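Side-chain contacts in lysin (Enterococcus phage IMEEF1, PDB 6IST), which probably cleaves the peptidoglycan of the enterococcal host cell wall through a calcium-binding CHAP domain of the cysteine peptidase type: residues T33-V36 / M37-F41; K173-K176 / Q177-E181; L193-M196 / T197-N200. All blocks are in the same frame, centred on the assembly; numbering follows the deposited sequence.

Contact 1 of 3, residues T33-V36 / M37-F41; sequences TVDV and MQRFF
Asp35 and Arg39 form a salt bridge one turn apart on helix 29-41. The two side chains run obliquely to one another. Asp35 OD1 takes the stronger bond, from Arg39 NH2 at 2.9 Å, through the lone pair on the side of OD2. The bond is bent, with 132° at the hydrogen, and OD1 is tilted out of the guanidinium plane. Carboxylate and guanidinium planes are 64° apart, so this is not a flat two-pronged pair. Arg39 NE adds a weak bond to OD1 and another to Asp35 OD2 at 3.3 Å, the latter nearly straight and in plane at the guanidinium edge. Asp35 OD2 also has a hydrogen bond with Tyr10 OH, so both carboxylate oxygens of this buried residue have partners.

Helical i to i+4 bonds satisfy the carbonyls of Thr33 to Met37. Met37 N donates to Thr33 O, Gln38 N to Val34 O at 2.9 Å, Arg39 N to Asp35 O, Phe40 N to Val36 O at 3.0 Å, and Phe41 N to Met37 O. Val36 O also lies in the plane of the Phe40 ring, at its edge near CD2. Thr33 OG1 is hydrogen-bonded to Thr91 OG1.

With chi1 at 178°, Val36 CG1 is anti to the backbone N and lies on the side of the carbonyl carbon, where it reaches Met37 CE at 3.9 Å and Phe40 CD2 at 4.0 Å. Val34 CG1 lies alongside the Gln38 amide, 3.8 Å from NE2.

Helix 29-41 belongs to the CHAP domain. Val36 and Phe40 pack on helix 4-13. Thr33 and Met37 rest on Val77 of strand 77-80, while Val34 and Gln38 touch Arg44 of strand 43-44.

Contact 2 of 3, residues K173-K176 / Q177-E181; sequences KRTK and QGSTE
Lys173 and Glu181 pair through their backbones, each N donating to the other's O. Beyond the strands, Thr175 N donates to Ser179 O at 2.8 Å. Two CA-H...O contacts lie between, from Thr180 CA to Lys173 O and from Arg174 CA to Ser179 O. Gly178 N then donates to Thr175 O from above the carbonyl plane. This closes the type I turn Thr175-Gly178 in the beta hairpin of strands 169-174 and 180-186.

Among side-chain bonds, Thr175 OG1 and Ser179 OG share a hydrogen bond of 2.6 Å. Both hydroxyls sit between backbone N and carbonyl carbon (chi1 58° and 62°). On the face of Arg174 and Thr180, Arg174 NH1 donates to Thr180 OG1 at 2.9 Å, with OG1 in the guanidinium plane. The bend at chi2 (69°) swings the group toward the partner strand and the turn, with Gly178 O over one face, offset toward the rim.

The charged pair on the other face is linked by water: it accepts from Lys173 NZ and donates to Glu181 OE1 at 2.6 Å. NZ also makes a salt bridge with Glu229, and OE1 accepts from Trp183 NE1. Thr175 CG2 crosses Glu181 at about a right angle, 3.4 Å from OE2.

Contact 3 of 3, residues L193-M196 / T197-N200; sequences LPTM and TYVN
Thr195 is the N-cap of helix 196-208, and its OG1 accepts from both Thr197 N and Tyr198 N. Both bonds are weak. The one from Thr197 N is 3.1 Å long and bent to 129° at the hydrogen, while the one from Tyr198 N is 3.3 Å and nearly straight. A chi1 of 75° puts OG1 between the backbone N and the carbonyl carbon, facing the N-H groups of Thr197 and Tyr198. Regular helical bonds follow: Val199 N donates to Thr195 O, and Asn200 N to Met196 O.

The ring contact is a CH-pi interaction. Pro194 CD lies over one face of the Tyr198 ring, 4.1 Å from its centroid, displaced toward CD2 and CG. An aromatic side chain of another protein chain also stacks with this ring.

Among the apolar contacts, Leu193 CD1 meets Val199 CG2 at 3.9 Å, the two side chains crossing at about a right angle, and CD2 lies by Tyr198 CB. Leu193 also packs on Gln182 and Phe184 of strand 180-186, so the segment before the helix rests on that strand. The bends at chi2 and chi3 hook the Met196 chain forward along the helix, leaving CE 3.5 Å from Val199 CG1.

In the fold
The three contacts follow in series along the chain, and no two touch. Contact 1 is in the CHAP domain, with Val34 about 9 Å from the bound calcium ion by its side chain. Its Thr33 side chain lies near, without touching, Cys29, His90 and Asp108, whose geometry is consistent with a catalytic triad. Contacts 2 and 3 lie away from the calcium site. Their centres are 23 and 24 Å from that of contact 1, with nearest atoms about 14 Å away in both cases. They are closer to each other, about 6 Å between nearest atoms. Strand 180-186 joins them: it leaves the turn of contact 2 and carries Gln182, which Leu193, Met196 and Val199 touch.

Contact 1 of 3, residues T33-V36 / M37-F41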
loop_
_atom_site.group_PDB
_atom_site.type_symbol
_atom_site.label_atom_id
_atom_site.label_comp_id
_atom_site.label_asym_id
_atom_site.label_seq_id
_atom_site.Cartn_x
_atom_site.Cartn_y
_atom_site.Cartn_z
ATOM N N THR C 33 -15.247 11.204 -10.845
ATOM C CA THR C 33 -14.299 11.707 -9.859
ATOM C C THR C 33 -13.495 10.549 -9.340
ATOM O O THR C 33 -12.289 10.648 -9.163
ATOM C CB THR C 33 -15.070 12.442 -8.719
ATOM O OG1 THR C 33 -15.504 13.736 -9.245
ATOM C CG2 THR C 33 -14.210 12.684 -7.474
ATOM N N VAL C 34 -14.152 9.440 -9.077
ATOM C CA VAL C 34 -13.412 8.292 -8.535
ATOM C C VAL C 34 -12.428 7.721 -9.575
ATOM O O VAL C 34 -11.305 7.457 -9.241
ATOM C CB VAL C 34 -14.339 7.159 -8.065
ATOM C CG1 VAL C 34 -13.559 5.869 -7.856
ATOM C CG2 VAL C 34 -15.098 7.640 -6.849
ATOM N N ASP C 35 -12.817 7.708 -10.838
ATOM C CA ASP C 35 -11.956 7.176 -11.853
ATOM C C ASP C 35 -10.708 8.026 -11.914
ATOM O O ASP C 35 -9.576 7.530 -11.999
ATOM C CB ASP C 35 -12.678 7.145 -13.171
ATOM C CG ASP C 35 -11.808 6.592 -14.325
ATOM O OD1 ASP C 35 -11.411 5.400 -14.316
ATOM O OD2 ASP C 35 -11.513 7.382 -15.249
ATOM N N VAL C 36 -10.909 9.314 -12.108
ATOM C CA VAL C 36 -9.762 10.207 -12.209
ATOM C C VAL C 36 -8.849 10.206 -10.986
ATOM O O VAL C 36 -7.603 10.137 -11.092
ATOM C CB VAL C 36 -10.212 11.620 -12.526
ATOM C CG1 VAL C 36 -9.032 12.573 -12.593
ATOM C CG2 VAL C 36 -11.042 11.628 -13.773
ATOM N N MET C 37 -9.418 10.275 -9.792
ATOM C CA MET C 37 -8.612 10.267 -8.639
ATOM C C MET C 37 -7.840 8.900 -8.502
ATOM O O MET C 37 -6.660 8.919 -8.103
ATOM C CB MET C 37 -9.442 10.528 -7.389
ATOM C CG MET C 37 -9.855 11.997 -7.068
ATOM S SD MET C 37 -8.614 13.267 -7.143
ATOM C CE MET C 37 -8.811 13.825 -8.869
ATOM N N GLN C 38 -8.480 7.770 -8.766
ATOM C CA GLN C 38 -7.809 6.471 -8.706
ATOM C C GLN C 38 -6.649 6.362 -9.728
ATOM O O GLN C 38 -5.570 6.040 -9.372
ATOM C CB GLN C 38 -8.762 5.343 -8.956
ATOM C CG GLN C 38 -9.650 4.985 -7.823
ATOM C CD GLN C 38 -10.388 3.655 -8.084
ATOM O OE1 GLN C 38 -10.389 2.752 -7.248
ATOM N NE2 GLN C 38 -10.945 3.515 -9.287
ATOM N N ARG C 39 -6.881 6.733 -10.979
ATOM C CA ARG C 39 -5.833 6.599 -11.998
ATOM C C ARG C 39 -4.665 7.514 -11.752
ATOM O O ARG C 39 -3.522 7.140 -12.017
ATOM C CB ARG C 39 -6.342 7.070 -13.344
ATOM C CG ARG C 39 -7.119 6.075 -14.055
ATOM C CD ARG C 39 -7.503 6.627 -15.436
ATOM N NE ARG C 39 -8.670 5.845 -15.722
ATOM C CZ ARG C 39 -8.664 4.589 -16.147
ATOM N NH1 ARG C 39 -7.533 3.958 -16.493
ATOM N NH2 ARG C 39 -9.826 3.993 -16.295
ATOM N N PHE C 40 -4.928 8.755 -11.342
ATOM C CA PHE C 40 -3.849 9.704 -11.218
ATOM C C PHE C 40 -3.196 9.814 -9.860
ATOM O O PHE C 40 -1.972 10.071 -9.761
ATOM C CB PHE C 40 -4.288 11.053 -11.677
ATOM C CG PHE C 40 -4.440 11.135 -13.178
ATOM C CD1 PHE C 40 -3.354 11.483 -13.979
ATOM C CD2 PHE C 40 -5.624 10.880 -13.737
ATOM C CE1 PHE C 40 -3.479 11.470 -15.352
ATOM C CE2 PHE C 40 -5.781 10.847 -15.091
ATOM C CZ PHE C 40 -4.708 11.151 -15.903
ATOM N N PHE C 41 -3.971 9.666 -8.821
ATOM C CA PHE C 41 -3.461 9.833 -7.463
ATOM C C PHE C 41 -3.496 8.585 -6.589
ATOM O O PHE C 41 -3.075 8.644 -5.464
ATOM C CB PHE C 41 -4.254 10.924 -6.791
ATOM C CG PHE C 41 -4.004 12.251 -7.386
ATOM C CD1 PHE C 41 -2.862 12.914 -7.072
ATOM C CD2 PHE C 41 -4.898 12.815 -8.289
ATOM C CE1 PHE C 41 -2.635 14.168 -7.603
ATOM C CE2 PHE C 41 -4.636 14.026 -8.870
ATOM C CZ PHE C 41 -3.479 14.664 -8.563
#

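Contact 2 of 3, residues K173-K176 / Q177-E181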
loop_
_atom_site.group_PDB
_atom_site.type_symbol
_atom_site.label_atom_id
_atom_site.label_comp_id
_atom_site.label_asym_id
_atom_site.label_seq_id
_atom_site.Cartn_x
_atom_site.Cartn_y
_atom_site.Cartn_z
ATOM N N LYS C 173 -10.748 2.899 7.260
ATOM C CA LYS C 173 -11.811 1.902 7.584
ATOM C C LYS C 173 -13.067 2.661 8.054
ATOM O O LYS C 173 -13.001 3.577 8.853
ATOM C CB LYS C 173 -11.327 0.932 8.676
ATOM C CG LYS C 173 -12.370 -0.014 9.272
ATOM C CD LYS C 173 -11.798 -0.751 10.487
ATOM C CE LYS C 173 -12.799 -1.831 10.949
ATOM N NZ LYS C 173 -12.243 -2.759 11.972
ATOM N N ARG C 174 -14.182 2.327 7.450
ATOM C CA ARG C 174 -15.478 2.894 7.805
ATOM C C ARG C 174 -16.070 1.926 8.808
ATOM O O ARG C 174 -16.319 0.773 8.489
ATOM C CB ARG C 174 -16.361 2.968 6.549
ATOM C CG ARG C 174 -17.676 3.674 6.754
ATOM C CD ARG C 174 -17.477 5.136 6.977
ATOM N NE ARG C 174 -18.732 5.843 7.082
ATOM C CZ ARG C 174 -18.851 7.105 7.487
ATOM N NH1 ARG C 174 -17.777 7.816 7.866
ATOM N NH2 ARG C 174 -20.068 7.663 7.531
ATOM N N THR C 175 -16.242 2.381 10.024
ATOM C CA THR C 175 -16.619 1.492 11.118
ATOM C C THR C 175 -18.136 1.298 11.129
ATOM O O THR C 175 -18.839 2.114 10.583
ATOM C CB THR C 175 -16.185 2.061 12.467
ATOM O OG1 THR C 175 -16.783 3.344 12.644
ATOM C CG2 THR C 175 -14.662 2.209 12.517
ATOM N N LYS C 176 -18.596 0.228 11.759
ATOM C CA LYS C 176 -20.044 -0.047 11.992
ATOM C C LYS C 176 -20.766 1.173 12.511
ATOM O O LYS C 176 -21.850 1.468 12.089
ATOM C CB LYS C 176 -20.240 -1.118 13.077
ATOM C CG LYS C 176 -20.589 -2.521 12.615
ATOM C CD LYS C 176 -21.520 -3.279 13.582
ATOM C CE LYS C 176 -21.293 -3.053 15.091
ATOM N NZ LYS C 176 -19.910 -3.285 15.615
ATOM N N GLN C 177 -20.157 1.864 13.464
ATOM C CA GLN C 177 -20.776 3.037 14.058
ATOM C C GLN C 177 -20.741 4.292 13.189
ATOM O O GLN C 177 -21.216 5.342 13.616
ATOM C CB GLN C 177 -20.161 3.319 15.433
ATOM C CG GLN C 177 -18.674 3.647 15.416
ATOM C CD GLN C 177 -17.747 2.431 15.624
ATOM O OE1 GLN C 177 -18.114 1.258 15.394
ATOM N NE2 GLN C 177 -16.519 2.722 16.051
ATOM N N GLY C 178 -20.169 4.231 11.991
ATOM C CA GLY C 178 -20.198 5.369 11.077
ATOM C C GLY C 178 -19.095 6.401 11.277
ATOM O O GLY C 178 -19.304 7.602 11.088
ATOM N N SER C 179 -17.906 5.938 11.637
ATOM C CA SER C 179 -16.731 6.818 11.686
ATOM C C SER C 179 -15.734 6.315 10.626
ATOM O O SER C 179 -15.805 5.168 10.186
ATOM C CB SER C 179 -16.078 6.788 13.065
ATOM O OG SER C 179 -15.604 5.489 13.394
ATOM N N THR C 180 -14.769 7.148 10.295
ATOM C CA THR C 180 -13.687 6.714 9.436
ATOM C C THR C 180 -12.332 6.778 10.176
ATOM O O THR C 180 -11.890 7.837 10.569
ATOM C CB THR C 180 -13.638 7.551 8.152
ATOM O OG1 THR C 180 -14.932 7.522 7.506
ATOM C CG2 THR C 180 -12.557 6.911 7.189
ATOM N N GLU C 181 -11.739 5.618 10.392
ATOM C CA GLU C 181 -10.410 5.457 11.020
ATOM C C GLU C 181 -9.312 5.346 10.021
ATOM O O GLU C 181 -9.506 4.741 8.981
ATOM C CB GLU C 181 -10.412 4.163 11.767
ATOM C CG GLU C 181 -11.373 4.141 12.958
ATOM C CD GLU C 181 -11.421 2.761 13.637
ATOM O OE1 GLU C 181 -10.908 1.729 13.099
ATOM O OE2 GLU C 181 -12.054 2.689 14.712
HETATM O O HOH W 1 -11.830 -0.568 14.003
#

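Contact 3 of 3, residues L193-M196 / T197-N200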
loop_
_atom_site.group_PDB
_atom_site.type_symbol
_atom_site.label_atom_id
_atom_site.label_comp_id
_atom_site.label_asym_id
_atom_site.label_seq_id
_atom_site.Cartn_x
_atom_site.Cartn_y
_atom_site.Cartn_z
ATOM N N LEU C 193 -4.147 4.878 13.702
ATOM C CA LEU C 193 -3.577 6.196 13.844
ATOM C C LEU C 193 -4.545 7.145 14.617
ATOM O O LEU C 193 -5.526 7.598 14.092
ATOM C CB LEU C 193 -3.298 6.763 12.455
ATOM C CG LEU C 193 -2.306 5.966 11.618
ATOM C CD1 LEU C 193 -2.377 6.515 10.188
ATOM C CD2 LEU C 193 -0.891 5.874 12.169
ATOM N N PRO C 194 -4.244 7.479 15.882
ATOM C CA PRO C 194 -5.245 8.216 16.693
ATOM C C PRO C 194 -5.433 9.693 16.384
ATOM O O PRO C 194 -6.519 10.224 16.629
ATOM C CB PRO C 194 -4.759 8.032 18.144
ATOM C CG PRO C 194 -3.695 7.004 18.086
ATOM C CD PRO C 194 -3.137 6.955 16.690
ATOM N N THR C 195 -4.408 10.340 15.859
ATOM C CA THR C 195 -4.471 11.758 15.580
ATOM C C THR C 195 -3.884 12.054 14.258
ATOM O O THR C 195 -3.172 11.217 13.700
ATOM C CB THR C 195 -3.698 12.619 16.633
ATOM O OG1 THR C 195 -2.255 12.524 16.444
ATOM C CG2 THR C 195 -4.160 12.292 18.116
ATOM N N MET C 196 -4.068 13.311 13.822
ATOM C CA MET C 196 -3.508 13.722 12.572
ATOM C C MET C 196 -1.997 13.800 12.641
ATOM O O MET C 196 -1.365 13.719 11.612
ATOM C CB MET C 196 -4.128 15.040 12.039
ATOM C CG MET C 196 -5.483 14.832 11.308
ATOM S SD MET C 196 -5.543 13.641 9.901
ATOM C CE MET C 196 -4.158 14.195 8.939
ATOM N N THR C 197 -1.408 13.954 13.806
ATOM C CA THR C 197 0.088 13.969 13.877
ATOM C C THR C 197 0.635 12.588 13.662
ATOM O O THR C 197 1.678 12.437 13.049
ATOM C CB THR C 197 0.588 14.503 15.218
ATOM O OG1 THR C 197 -0.006 15.801 15.436
ATOM C CG2 THR C 197 2.186 14.631 15.222
ATOM N N TYR C 198 -0.086 11.569 14.140
ATOM C CA TYR C 198 0.248 10.212 13.781
ATOM C C TYR C 198 0.134 9.971 12.271
ATOM O O TYR C 198 1.064 9.423 11.669
ATOM C CB TYR C 198 -0.532 9.213 14.564
ATOM C CG TYR C 198 -0.017 9.051 15.980
ATOM C CD1 TYR C 198 1.064 8.256 16.237
ATOM C CD2 TYR C 198 -0.684 9.638 17.051
ATOM C CE1 TYR C 198 1.529 8.101 17.556
ATOM C CE2 TYR C 198 -0.240 9.478 18.360
ATOM C CZ TYR C 198 0.863 8.703 18.596
ATOM O OH TYR C 198 1.304 8.543 19.873
ATOM N N VAL C 199 -0.908 10.534 11.668
ATOM C CA VAL C 199 -1.113 10.445 10.218
ATOM C C VAL C 199 0.071 11.038 9.484
ATOM O O VAL C 199 0.627 10.427 8.576
ATOM C CB VAL C 199 -2.454 11.058 9.803
ATOM C CG1 VAL C 199 -2.547 11.139 8.294
ATOM C CG2 VAL C 199 -3.600 10.168 10.349
ATOM N N ASN C 200 0.386 12.274 9.831
ATOM C CA ASN C 200 1.502 12.958 9.211
ATOM C C ASN C 200 2.849 12.229 9.350
ATOM O O ASN C 200 3.649 12.119 8.377
ATOM C CB ASN C 200 1.589 14.398 9.775
ATOM C CG ASN C 200 0.403 15.281 9.321
ATOM O OD1 ASN C 200 -0.354 14.951 8.397
ATOM N ND2 ASN C 200 0.255 16.401 9.977
#